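Local coordinates for protein O-ureido-L-serine synthase (Streptomyces lavendulae, PDB 3X43) that makes O-ureido-L-serine from O-acetyl-L-serine and hydroxyurea for D-cycloserine biosynthesis, using pyridoxal 5'-phosphate, and can also form L-cysteine with sulfide, at residues P15-Q20 / V29-E34; T65-T70 / R88-M93; A200-N205 / D237-M242; A207-G212 / N225-V230. All coordinates share one frame; numbering follows the deposited sequence.

Contacts 1, 2 and 3 are strand pairings knit by backbone hydrogen bonds, whereas contact 4 is a small apolar touch near the surface with no hydrogen bond across it. Contacts 1 and 3 belong to the same mixed sheet and pair the strands outermost within the chain with their neighbours, antiparallel in 15-20/29-34 and parallel in 200-205/237-242. Contact 2 lies in the separate parallel sheet, its centre about 32 Å from that of contact 1. Burial is deep in contacts 1 and 2, both of which also touch the second subunit, and partial in contact 3. Contact 4 is nested in the chain loop that contact 3 closes, and E202 OE1 accepts a probable hydrogen bond from L209 N between them.

Contact 1: residues P15-Q20 / V29-E34; sequences PIVRLQ and VYVKVE
V17 and V31 face each other as the hydrogen-bonded pair at the middle of this contact, each using both its N-H and its carbonyl. V17 N donates to V31 O at 2.7 Å, within the carbonyl plane, and V31 N donates to V17 O at 2.6 Å. The outer bonds are straighter: V33 N reaches P15 O at 3.1 Å, and L19 N meets V29 O with an N-H...O angle of 173°. Beyond L19 a water takes over, donating to L19 O and accepting from V29 N, with a weak further bond from R18 NE.

The strands 16-18 and 27-33 form a beta hairpin at the end of the chain's own mixed sheet in this fold-type II PLP enzyme. Strand 284-290 takes the other edge of 27-33, bonding the backbones of Y30 and K32, and the backbone of I16 bonds to the second subunit.

On the face carrying I16, R18, Y30 and K32, the aliphatic part of R18 lies over the tyrosine ring, CG standing 3.8 Å from the Y30 centroid in a CH-pi contact. With CG anti to the backbone N (chi1 -154°), the arginine chain runs across the ring, and its guanidinium is turned 72° from the ring plane. I16 CG1 rests against K32 CD at 3.6 Å; the lysine's NZ is satisfied by a salt bridge to E159 and a hydrogen bond to T14. The reverse face is apolar, with V17 CG2 3.6 Å from V31 CG1 and L19 CD1 against V29 CG1. F4 of the second subunit packs on P15 and V17.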
loop_
_atom_site.group_PDB
_atom_site.type_symbol
_atom_site.label_atom_id
_atom_site.label_comp_id
_atom_site.label_asym_id
_atom_site.label_seq_id
_atom_site.Cartn_x
_atom_site.Cartn_y
_atom_site.Cartn_z
ATOM N N PRO B 15 7.059 -8.089 -1.129
ATOM C CA PRO B 15 6.439 -8.402 -2.411
ATOM C C PRO B 15 6.619 -9.821 -2.950
ATOM O O PRO B 15 7.645 -10.465 -2.753
ATOM C CB PRO B 15 7.039 -7.359 -3.344
ATOM C CG PRO B 15 8.405 -7.137 -2.800
ATOM C CD PRO B 15 8.308 -7.325 -1.293
ATOM N N ILE B 16 5.585 -10.297 -3.626
ATOM C CA ILE B 16 5.623 -11.596 -4.262
ATOM C C ILE B 16 5.650 -11.275 -5.766
ATOM O O ILE B 16 4.728 -10.644 -6.298
ATOM C CB ILE B 16 4.377 -12.440 -3.895
ATOM C CG1 ILE B 16 4.439 -12.837 -2.414
ATOM C CG2 ILE B 16 4.319 -13.705 -4.752
ATOM C CD1 ILE B 16 3.234 -13.641 -1.918
ATOM N N VAL B 17 6.724 -11.671 -6.444
ATOM C CA VAL B 17 6.848 -11.401 -7.869
ATOM C C VAL B 17 6.920 -12.662 -8.711
ATOM O O VAL B 17 7.372 -13.706 -8.248
ATOM C CB VAL B 17 8.083 -10.538 -8.158
ATOM C CG1 VAL B 17 8.115 -9.368 -7.192
ATOM C CG2 VAL B 17 9.343 -11.360 -8.010
ATOM N N ARG B 18 6.474 -12.546 -9.957
ATOM C CA ARG B 18 6.458 -13.670 -10.895
ATOM C C ARG B 18 7.769 -13.803 -11.655
ATOM O O ARG B 18 8.325 -12.810 -12.108
ATOM C CB ARG B 18 5.327 -13.496 -11.913
ATOM C CG ARG B 18 4.823 -14.796 -12.503
ATOM C CD ARG B 18 3.832 -14.556 -13.633
ATOM N NE ARG B 18 4.345 -15.079 -14.895
ATOM C CZ ARG B 18 4.826 -14.330 -15.886
ATOM N NH1 ARG B 18 4.864 -13.005 -15.775
ATOM N NH2 ARG B 18 5.291 -14.910 -16.986
ATOM N N LEU B 19 8.265 -15.029 -11.786
ATOM C CA LEU B 19 9.492 -15.239 -12.544
ATOM C C LEU B 19 9.096 -15.035 -14.007
ATOM O O LEU B 19 8.064 -15.543 -14.461
ATOM C CB LEU B 19 10.032 -16.651 -12.311
ATOM C CG LEU B 19 10.513 -16.865 -10.871
ATOM C CD1 LEU B 19 11.287 -18.177 -10.732
ATOM C CD2 LEU B 19 11.385 -15.686 -10.475
ATOM N N GLN B 20 9.896 -14.270 -14.739
ATOM C CA GLN B 20 9.582 -13.995 -16.137
ATOM C C GLN B 20 9.976 -15.089 -17.135
ATOM O O GLN B 20 9.205 -15.401 -18.045
ATOM C CB GLN B 20 10.220 -12.672 -16.567
ATOM C CG GLN B 20 9.585 -11.437 -15.941
ATOM C CD GLN B 20 8.075 -11.410 -16.092
ATOM O OE1 GLN B 20 7.539 -11.666 -17.174
ATOM N NE2 GLN B 20 7.380 -11.098 -15.005
ATOM N N VAL B 29 5.463 -19.520 -11.744
ATOM C CA VAL B 29 6.215 -19.611 -10.507
ATOM C C VAL B 29 6.418 -18.222 -9.910
ATOM O O VAL B 29 7.115 -17.380 -10.486
ATOM C CB VAL B 29 7.589 -20.258 -10.744
ATOM C CG1 VAL B 29 8.443 -20.167 -9.478
ATOM C CG2 VAL B 29 7.404 -21.707 -11.167
ATOM N N TYR B 30 5.802 -17.987 -8.755
ATOM C CA TYR B 30 5.923 -16.706 -8.075
ATOM C C TYR B 30 6.940 -16.823 -6.961
ATOM O O TYR B 30 7.202 -17.913 -6.441
ATOM C CB TYR B 30 4.583 -16.265 -7.497
ATOM C CG TYR B 30 3.606 -15.794 -8.539
ATOM C CD1 TYR B 30 2.747 -16.696 -9.169
ATOM C CD2 TYR B 30 3.510 -14.450 -8.867
ATOM C CE1 TYR B 30 1.806 -16.254 -10.101
ATOM C CE2 TYR B 30 2.580 -14.001 -9.791
ATOM C CZ TYR B 30 1.726 -14.907 -10.401
ATOM O OH TYR B 30 0.770 -14.465 -11.280
ATOM N N VAL B 31 7.494 -15.688 -6.567
ATOM C CA VAL B 31 8.516 -15.708 -5.554
ATOM C C VAL B 31 8.348 -14.588 -4.515
ATOM O O VAL B 31 8.003 -13.462 -4.868
ATOM C CB VAL B 31 9.864 -15.652 -6.303
ATOM C CG1 VAL B 31 10.500 -14.277 -6.199
ATOM C CG2 VAL B 31 10.744 -16.775 -5.843
ATOM N N LYS B 32 8.568 -14.912 -3.236
ATOM C CA LYS B 32 8.452 -13.935 -2.138
ATOM C C LYS B 32 9.831 -13.429 -1.709
ATOM O O LYS B 32 10.621 -14.177 -1.149
ATOM C CB LYS B 32 7.741 -14.566 -0.936
ATOM C CG LYS B 32 7.114 -13.540 0.018
ATOM C CD LYS B 32 5.854 -14.091 0.654
ATOM C CE LYS B 32 5.416 -13.280 1.856
ATOM N NZ LYS B 32 5.150 -11.851 1.527
ATOM N N VAL B 33 10.110 -12.153 -1.961
ATOM C CA VAL B 33 11.413 -11.564 -1.642
ATOM C C VAL B 33 11.519 -10.980 -0.229
ATOM O O VAL B 33 11.119 -9.849 0.013
ATOM C CB VAL B 33 11.764 -10.457 -2.676
ATOM C CG1 VAL B 33 13.250 -10.204 -2.707
ATOM C CG2 VAL B 33 11.267 -10.866 -4.042
ATOM N N GLU B 34 12.083 -11.750 0.695
ATOM C CA GLU B 34 12.227 -11.291 2.071
ATOM C C GLU B 34 13.402 -10.348 2.283
ATOM O O GLU B 34 13.642 -9.890 3.400
ATOM C CB GLU B 34 12.340 -12.484 3.014
ATOM C CG GLU B 34 11.023 -13.253 3.172
ATOM C CD GLU B 34 9.968 -12.470 3.954
ATOM O OE1 GLU B 34 8.805 -12.424 3.510
ATOM O OE2 GLU B 34 10.301 -11.900 5.013
HETATM O O HOH W 1 6.153 -17.527 -14.124
#

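Contact 2: residues T65-T70 / R88-M93; sequences TIVECT and RFVAVM
T65 and V90 meet through their methyl groups, T65 CG2 lying 3.8 Å from V90 CG2 on the face they share with V67 and R88. The threonine CG2 extends opposite the backbone N while OG1 sits beside it (chi1 -74°), where OG1 comes 3.2 Å from R88 CB. On the reverse face the F89 ring leans toward the neighbouring strand, its CD1 3.5 Å from I66 O and 4.2 Å from I66 CB. At the C-terminal ends, M93 bends at chi3 and brings CE close to T70 CG2.

Four backbone bonds fix this register. I66 N donates to R88 O, and V90 N to I66 O at 2.8 Å; V92 N donates to E68 O at 3.0 Å, and E68 N to V90 O over a longer 3.2 Å.

Farther out, the carboxylate of E68 turns away from this partner strand to a salt bridge with R139, with Q142 and the R141 amide as further donors. Helix 73-85 covers the F89 ring through L78, A79 and A82, and W314 of the second subunit packs on R88 and V90. Strand 65-68, helix 73-85 and strand 88-91 make a beta-alpha-beta unit, and the turn after the first strand leads to N73, which binds pyridoxal 5'-phosphate.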
loop_
_atom_site.group_PDB
_atom_site.type_symbol
_atom_site.label_atom_id
_atom_site.label_comp_id
_atom_site.label_asym_id
_atom_site.label_seq_id
_atom_site.Cartn_x
_atom_site.Cartn_y
_atom_site.Cartn_z
ATOM N N THR B 65 19.662 -5.803 27.847
ATOM C CA THR B 65 20.602 -6.441 26.932
ATOM C C THR B 65 20.081 -7.783 26.435
ATOM O O THR B 65 19.467 -8.544 27.186
ATOM C CB THR B 65 21.977 -6.680 27.598
ATOM O OG1 THR B 65 22.674 -5.436 27.719
ATOM C CG2 THR B 65 22.820 -7.636 26.757
ATOM N N ILE B 66 20.339 -8.064 25.162
ATOM C CA ILE B 66 19.918 -9.309 24.543
ATOM C C ILE B 66 21.142 -10.052 24.030
ATOM O O ILE B 66 22.100 -9.436 23.555
ATOM C CB ILE B 66 18.983 -9.058 23.346
ATOM C CG1 ILE B 66 17.899 -8.047 23.721
ATOM C CG2 ILE B 66 18.361 -10.362 22.903
ATOM C CD1 ILE B 66 17.278 -7.354 22.522
ATOM N N VAL B 67 21.099 -11.378 24.130
ATOM C CA VAL B 67 22.189 -12.230 23.666
ATOM C C VAL B 67 21.637 -13.457 22.963
ATOM O O VAL B 67 20.640 -14.033 23.397
ATOM C CB VAL B 67 23.080 -12.727 24.831
ATOM C CG1 VAL B 67 24.109 -11.682 25.169
ATOM C CG2 VAL B 67 22.226 -13.071 26.049
ATOM N N GLU B 68 22.296 -13.852 21.879
ATOM C CA GLU B 68 21.879 -15.021 21.121
ATOM C C GLU B 68 23.049 -15.543 20.303
ATOM O O GLU B 68 24.032 -14.831 20.085
ATOM C CB GLU B 68 20.714 -14.670 20.193
ATOM C CG GLU B 68 20.100 -15.874 19.496
ATOM C CD GLU B 68 19.008 -16.534 20.319
ATOM O OE1 GLU B 68 18.256 -17.357 19.756
ATOM O OE2 GLU B 68 18.899 -16.230 21.527
ATOM N N CYS B 69 22.940 -16.791 19.860
ATOM C CA CYS B 69 23.987 -17.405 19.053
ATOM C C CYS B 69 23.731 -17.084 17.586
ATOM O O CYS B 69 22.942 -17.757 16.922
ATOM C CB CYS B 69 23.999 -18.921 19.261
ATOM S SG CYS B 69 25.603 -19.692 18.926
ATOM N N THR B 70 24.409 -16.054 17.087
ATOM C CA THR B 70 24.244 -15.620 15.705
ATOM C C THR B 70 24.951 -16.477 14.660
ATOM O O THR B 70 26.173 -16.416 14.496
ATOM C CB THR B 70 24.712 -14.160 15.517
ATOM O OG1 THR B 70 24.557 -13.783 14.141
ATOM C CG2 THR B 70 26.176 -14.010 15.921
ATOM N N ARG B 88 20.902 -3.231 24.075
ATOM C CA ARG B 88 22.291 -3.582 23.836
ATOM C C ARG B 88 22.209 -4.982 23.243
ATOM O O ARG B 88 21.346 -5.771 23.635
ATOM C CB ARG B 88 23.072 -3.611 25.156
ATOM C CG ARG B 88 24.486 -3.035 25.080
ATOM C CD ARG B 88 25.412 -3.703 26.094
ATOM N NE ARG B 88 25.577 -2.907 27.309
ATOM C CZ ARG B 88 25.474 -3.392 28.545
ATOM N NH1 ARG B 88 25.205 -4.677 28.735
ATOM N NH2 ARG B 88 25.644 -2.597 29.595
ATOM N N PHE B 89 23.082 -5.292 22.294
ATOM C CA PHE B 89 23.044 -6.611 21.691
ATOM C C PHE B 89 24.384 -7.324 21.670
ATOM O O PHE B 89 25.396 -6.769 21.245
ATOM C CB PHE B 89 22.496 -6.531 20.268
ATOM C CG PHE B 89 22.422 -7.858 19.594
ATOM C CD1 PHE B 89 21.616 -8.865 20.113
ATOM C CD2 PHE B 89 23.213 -8.134 18.492
ATOM C CE1 PHE B 89 21.612 -10.129 19.548
ATOM C CE2 PHE B 89 23.213 -9.401 17.918
ATOM C CZ PHE B 89 22.414 -10.398 18.448
ATOM N N VAL B 90 24.375 -8.570 22.134
ATOM C CA VAL B 90 25.574 -9.396 22.167
ATOM C C VAL B 90 25.295 -10.723 21.476
ATOM O O VAL B 90 24.362 -11.443 21.841
ATOM C CB VAL B 90 26.030 -9.693 23.615
ATOM C CG1 VAL B 90 27.512 -10.037 23.628
ATOM C CG2 VAL B 90 25.753 -8.497 24.515
ATOM N N ALA B 91 26.105 -11.041 20.472
ATOM C CA ALA B 91 25.946 -12.284 19.730
ATOM C C ALA B 91 27.208 -13.132 19.825
ATOM O O ALA B 91 28.318 -12.608 19.955
ATOM C CB ALA B 91 25.627 -11.984 18.276
ATOM N N VAL B 92 27.033 -14.446 19.759
ATOM C CA VAL B 92 28.163 -15.357 19.842
ATOM C C VAL B 92 28.307 -16.157 18.559
ATOM O O VAL B 92 27.474 -17.011 18.252
ATOM C CB VAL B 92 28.006 -16.333 21.026
ATOM C CG1 VAL B 92 28.887 -15.884 22.182
ATOM C CG2 VAL B 92 26.547 -16.400 21.459
ATOM N N MET B 93 29.369 -15.871 17.810
ATOM C CA MET B 93 29.632 -16.563 16.553
ATOM C C MET B 93 31.032 -17.175 16.538
ATOM O O MET B 93 31.947 -16.684 17.204
ATOM C CB MET B 93 29.479 -15.597 15.371
ATOM C CG MET B 93 29.779 -14.136 15.695
ATOM S SD MET B 93 29.816 -13.068 14.229
ATOM C CE MET B 93 28.394 -13.700 13.294
#

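Contact 3: residues A200-N205 / D237-M242; sequences ALEPSN and DDLVTM
A200-P203 and D238-M242 run parallel, their short axes approaching to 4.4 Å and splayed by 33°, and five backbone hydrogen bonds join the two segments. The series starts with A200 N to D238 O at 2.8 Å and ends with S204 N to M242 O at 2.9 Å; in that last bond the amide comes in from above the carbonyl plane, as the chain turns off the strand.

L201 and V240 share one face, where L201 CB meets V240 CG2 at 3.6 Å. Farther along, L201 CD1 reaches M242 CB at 4.3 Å. On the other face L239 lies across E202, its CD2 3.9 Å from E202 OE2 and only 3.2 Å from A200 O. E202 holds its chain extended beyond CG (chi2 -165°), which carries the carboxylate out to the start of helix 208-211: OE1 accepts from L209 N, and OE2 weakly from A210 N. The negative group there would suit the helix dipole.

D238 forms a salt bridge with R197, at the start of the partner strand. Strand 171-175 flanks 197-203 on its other edge, leaving 238-242 outermost within the chain. Helix 264-279 packs through T272 on L201, V240 and M242, while the short helix 208-211 lies against E202, L239 and T241.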
loop_
_atom_site.group_PDB
_atom_site.type_symbol
_atom_site.label_atom_id
_atom_site.label_comp_id
_atom_site.label_asym_id
_atom_site.label_seq_id
_atom_site.Cartn_x
_atom_site.Cartn_y
_atom_site.Cartn_z
ATOM N N ALA B 200 8.314 -28.848 1.916
ATOM C CA ALA B 200 9.460 -28.517 2.749
ATOM C C ALA B 200 10.697 -29.241 2.239
ATOM O O ALA B 200 10.701 -30.463 2.090
ATOM C CB ALA B 200 9.185 -28.897 4.200
ATOM N N LEU B 201 11.752 -28.480 1.976
ATOM C CA LEU B 201 12.978 -29.057 1.471
ATOM C C LEU B 201 14.076 -29.075 2.515
ATOM O O LEU B 201 14.068 -28.288 3.457
ATOM C CB LEU B 201 13.447 -28.286 0.233
ATOM C CG LEU B 201 14.009 -26.877 0.421
ATOM C CD1 LEU B 201 15.487 -26.939 0.768
ATOM C CD2 LEU B 201 13.807 -26.093 -0.855
ATOM N N GLU B 202 15.020 -29.988 2.322
ATOM C CA GLU B 202 16.161 -30.154 3.210
ATOM C C GLU B 202 17.412 -30.360 2.363
ATOM O O GLU B 202 17.345 -30.921 1.268
ATOM C CB GLU B 202 15.970 -31.392 4.081
ATOM C CG GLU B 202 15.081 -31.206 5.288
ATOM C CD GLU B 202 15.244 -32.340 6.279
ATOM O OE1 GLU B 202 15.776 -32.097 7.392
ATOM O OE2 GLU B 202 14.848 -33.475 5.929
ATOM N N PRO B 203 18.569 -29.894 2.849
ATOM C CA PRO B 203 19.803 -30.078 2.076
ATOM C C PRO B 203 20.039 -31.584 1.872
ATOM O O PRO B 203 19.848 -32.378 2.799
ATOM C CB PRO B 203 20.884 -29.437 2.953
ATOM C CG PRO B 203 20.143 -28.544 3.905
ATOM C CD PRO B 203 18.794 -29.165 4.109
ATOM N N SER B 204 20.453 -31.975 0.668
ATOM C CA SER B 204 20.690 -33.387 0.347
ATOM C C SER B 204 21.495 -34.179 1.383
ATOM O O SER B 204 21.160 -35.326 1.698
ATOM C CB SER B 204 21.373 -33.502 -1.012
ATOM O OG SER B 204 20.398 -33.654 -2.026
ATOM N N ASN B 205 22.554 -33.571 1.908
ATOM C CA ASN B 205 23.383 -34.231 2.905
ATOM C C ASN B 205 22.770 -34.160 4.305
ATOM O O ASN B 205 22.959 -35.065 5.117
ATOM C CB ASN B 205 24.792 -33.616 2.921
ATOM C CG ASN B 205 24.815 -32.168 2.454
ATOM O OD1 ASN B 205 23.784 -31.596 2.091
ATOM N ND2 ASN B 205 25.999 -31.567 2.464
ATOM N N ASP B 237 3.254 -31.465 3.595
ATOM C CA ASP B 237 2.563 -32.344 2.652
ATOM C C ASP B 237 3.616 -33.101 1.832
ATOM O O ASP B 237 3.436 -34.274 1.506
ATOM C CB ASP B 237 1.679 -31.533 1.703
ATOM C CG ASP B 237 0.319 -31.208 2.293
ATOM O OD1 ASP B 237 0.062 -30.017 2.583
ATOM O OD2 ASP B 237 -0.497 -32.142 2.462
ATOM N N ASP B 238 4.713 -32.417 1.500
ATOM C CA ASP B 238 5.800 -33.022 0.729
ATOM C C ASP B 238 7.182 -32.658 1.276
ATOM O O ASP B 238 7.538 -31.478 1.350
ATOM C CB ASP B 238 5.726 -32.594 -0.741
ATOM C CG ASP B 238 4.392 -32.925 -1.385
ATOM O OD1 ASP B 238 4.144 -34.111 -1.691
ATOM O OD2 ASP B 238 3.586 -31.997 -1.593
ATOM N N LEU B 239 7.956 -33.676 1.658
ATOM C CA LEU B 239 9.312 -33.474 2.171
ATOM C C LEU B 239 10.294 -33.880 1.083
ATOM O O LEU B 239 10.294 -35.027 0.634
ATOM C CB LEU B 239 9.553 -34.325 3.417
ATOM C CG LEU B 239 10.418 -33.711 4.524
ATOM C CD1 LEU B 239 10.905 -34.817 5.455
ATOM C CD2 LEU B 239 11.597 -32.969 3.927
ATOM N N VAL B 240 11.130 -32.941 0.652
ATOM C CA VAL B 240 12.097 -33.223 -0.403
ATOM C C VAL B 240 13.515 -32.820 -0.045
ATOM O O VAL B 240 13.772 -32.210 0.997
ATOM C CB VAL B 240 11.708 -32.525 -1.727
ATOM C CG1 VAL B 240 10.265 -32.857 -2.089
ATOM C CG2 VAL B 240 11.893 -31.025 -1.601
ATOM N N THR B 241 14.439 -33.173 -0.928
ATOM C CA THR B 241 15.848 -32.872 -0.733
ATOM C C THR B 241 16.327 -31.965 -1.851
ATOM O O THR B 241 15.705 -31.890 -2.911
ATOM C CB THR B 241 16.694 -34.167 -0.743
ATOM O OG1 THR B 241 16.358 -34.943 -1.900
ATOM C CG2 THR B 241 16.420 -34.998 0.505
ATOM N N MET B 242 17.434 -31.274 -1.617
ATOM C CA MET B 242 17.971 -30.383 -2.627
ATOM C C MET B 242 19.472 -30.262 -2.466
ATOM O O MET B 242 19.979 -30.000 -1.370
ATOM C CB MET B 242 17.304 -29.011 -2.529
ATOM C CG MET B 242 17.992 -27.918 -3.319
ATOM S SD MET B 242 18.096 -28.262 -5.074
ATOM C CE MET B 242 16.496 -28.987 -5.414
#

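Contact 4: residues A207-G212 / N225-V230; sequences AMLARG and NFVPGV
V227 meets the short helix with one methyl: its CG2 lies 3.6 Å from L209 CD2 and 4.0 Å from M208 CG. This is the close part of the contact. The valine branch sits opposite its own carbonyl carbon, with CG1 opposite the backbone N (chi1 167°), and the L209 side chain comes in at about a right angle to it.

The far end of M208 is held more loosely. Its chain bends at chi2 (94°), taking the sulfur and terminal methyl along the backbone of the other segment, where M208 CE stands 3.9 Å from N225 O and 4.3 Å from F226 CA. No hydrogen bond crosses between the segments.

Both belong to the long connection between strand 197-203 and strand 238-242, a beta-alpha-beta crossover in which 208-211 is the short helix and 225-230 is irregular chain. L209 and A210 also touch L239 of strand 238-242, while W214 packs on M208 and R233 on V227.

Toward solvent A210, R211 and G212 are exposed, the last closing the helical turn with G212 N to M208 O at 2.7 Å. F226 turns its side chain from the helix instead and meets the F143 ring edge-to-face; the F226 side chain lies about 11 Å from the bound pyridoxal 5'-phosphate.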
loop_
_atom_site.group_PDB
_atom_site.type_symbol
_atom_site.label_atom_id
_atom_site.label_comp_id
_atom_site.label_asym_id
_atom_site.label_seq_id
_atom_site.Cartn_x
_atom_site.Cartn_y
_atom_site.Cartn_z
ATOM N N ALA B 207 19.500 -34.396 5.513
ATOM C CA ALA B 207 18.081 -34.733 5.504
ATOM C C ALA B 207 17.626 -35.182 6.895
ATOM O O ALA B 207 17.074 -36.268 7.060
ATOM C CB ALA B 207 17.808 -35.824 4.481
ATOM N N MET B 208 17.867 -34.330 7.888
ATOM C CA MET B 208 17.503 -34.601 9.277
ATOM C C MET B 208 16.084 -35.152 9.434
ATOM O O MET B 208 15.887 -36.261 9.934
ATOM C CB MET B 208 17.650 -33.317 10.104
ATOM C CG MET B 208 17.851 -33.538 11.593
ATOM S SD MET B 208 19.595 -33.560 12.092
ATOM C CE MET B 208 19.493 -34.492 13.648
ATOM N N LEU B 209 15.098 -34.378 8.998
ATOM C CA LEU B 209 13.702 -34.780 9.106
ATOM C C LEU B 209 13.350 -36.119 8.463
ATOM O O LEU B 209 12.680 -36.947 9.080
ATOM C CB LEU B 209 12.799 -33.696 8.510
ATOM C CG LEU B 209 12.279 -32.554 9.393
ATOM C CD1 LEU B 209 10.768 -32.490 9.258
ATOM C CD2 LEU B 209 12.680 -32.752 10.846
ATOM N N ALA B 210 13.805 -36.336 7.232
ATOM C CA ALA B 210 13.486 -37.563 6.504
ATOM C C ALA B 210 14.460 -38.733 6.629
ATOM O O ALA B 210 14.186 -39.815 6.112
ATOM C CB ALA B 210 13.282 -37.237 5.026
ATOM N N ARG B 211 15.589 -38.540 7.297
ATOM C CA ARG B 211 16.549 -39.632 7.422
ATOM C C ARG B 211 17.408 -39.549 8.673
ATOM O O ARG B 211 18.379 -40.291 8.817
ATOM C CB ARG B 211 17.448 -39.674 6.185
ATOM C CG ARG B 211 17.025 -40.705 5.152
ATOM C CD ARG B 211 17.528 -40.341 3.768
ATOM N NE ARG B 211 16.464 -39.776 2.942
ATOM C CZ ARG B 211 16.638 -38.805 2.050
ATOM N NH1 ARG B 211 17.842 -38.278 1.859
ATOM N NH2 ARG B 211 15.604 -38.360 1.346
ATOM N N GLY B 212 17.051 -38.644 9.575
ATOM C CA GLY B 212 17.798 -38.490 10.812
ATOM C C GLY B 212 19.280 -38.233 10.622
ATOM O O GLY B 212 20.043 -38.261 11.585
ATOM N N ASN B 225 22.049 -28.603 13.112
ATOM C CA ASN B 225 22.359 -29.948 13.610
ATOM C C ASN B 225 21.320 -30.610 14.524
ATOM O O ASN B 225 21.619 -31.605 15.181
ATOM C CB ASN B 225 23.731 -29.945 14.307
ATOM C CG ASN B 225 23.696 -29.284 15.676
ATOM O OD1 ASN B 225 22.794 -29.535 16.480
ATOM N ND2 ASN B 225 24.685 -28.435 15.947
ATOM N N PHE B 226 20.105 -30.073 14.556
ATOM C CA PHE B 226 19.043 -30.629 15.398
ATOM C C PHE B 226 17.660 -30.189 14.911
ATOM O O PHE B 226 17.548 -29.413 13.963
ATOM C CB PHE B 226 19.244 -30.185 16.849
ATOM C CG PHE B 226 19.015 -28.718 17.068
ATOM C CD1 PHE B 226 19.989 -27.790 16.716
ATOM C CD2 PHE B 226 17.822 -28.262 17.615
ATOM C CE1 PHE B 226 19.780 -26.428 16.906
ATOM C CE2 PHE B 226 17.605 -26.900 17.810
ATOM C CZ PHE B 226 18.588 -25.982 17.453
ATOM N N VAL B 227 16.608 -30.681 15.558
ATOM C CA VAL B 227 15.246 -30.320 15.168
ATOM C C VAL B 227 14.605 -29.344 16.152
ATOM O O VAL B 227 14.419 -29.663 17.325
ATOM C CB VAL B 227 14.345 -31.564 15.053
ATOM C CG1 VAL B 227 12.876 -31.139 14.968
ATOM C CG2 VAL B 227 14.740 -32.374 13.827
ATOM N N PRO B 228 14.260 -28.135 15.682
ATOM C CA PRO B 228 13.638 -27.114 16.535
ATOM C C PRO B 228 12.291 -27.543 17.121
ATOM O O PRO B 228 11.481 -28.179 16.447
ATOM C CB PRO B 228 13.516 -25.894 15.613
ATOM C CG PRO B 228 14.491 -26.158 14.485
ATOM C CD PRO B 228 14.469 -27.647 14.306
ATOM N N GLY B 229 12.062 -27.183 18.383
ATOM C CA GLY B 229 10.825 -27.541 19.051
ATOM C C GLY B 229 9.644 -26.711 18.596
ATOM O O GLY B 229 8.494 -27.003 18.930
ATOM N N VAL B 230 9.925 -25.664 17.833
ATOM C CA VAL B 230 8.867 -24.806 17.329
ATOM C C VAL B 230 8.253 -25.406 16.057
ATOM O O VAL B 230 7.280 -24.876 15.517
ATOM C CB VAL B 230 9.410 -23.378 17.055
ATOM C CG1 VAL B 230 9.499 -23.107 15.557
ATOM C CG2 VAL B 230 8.527 -22.361 17.740
#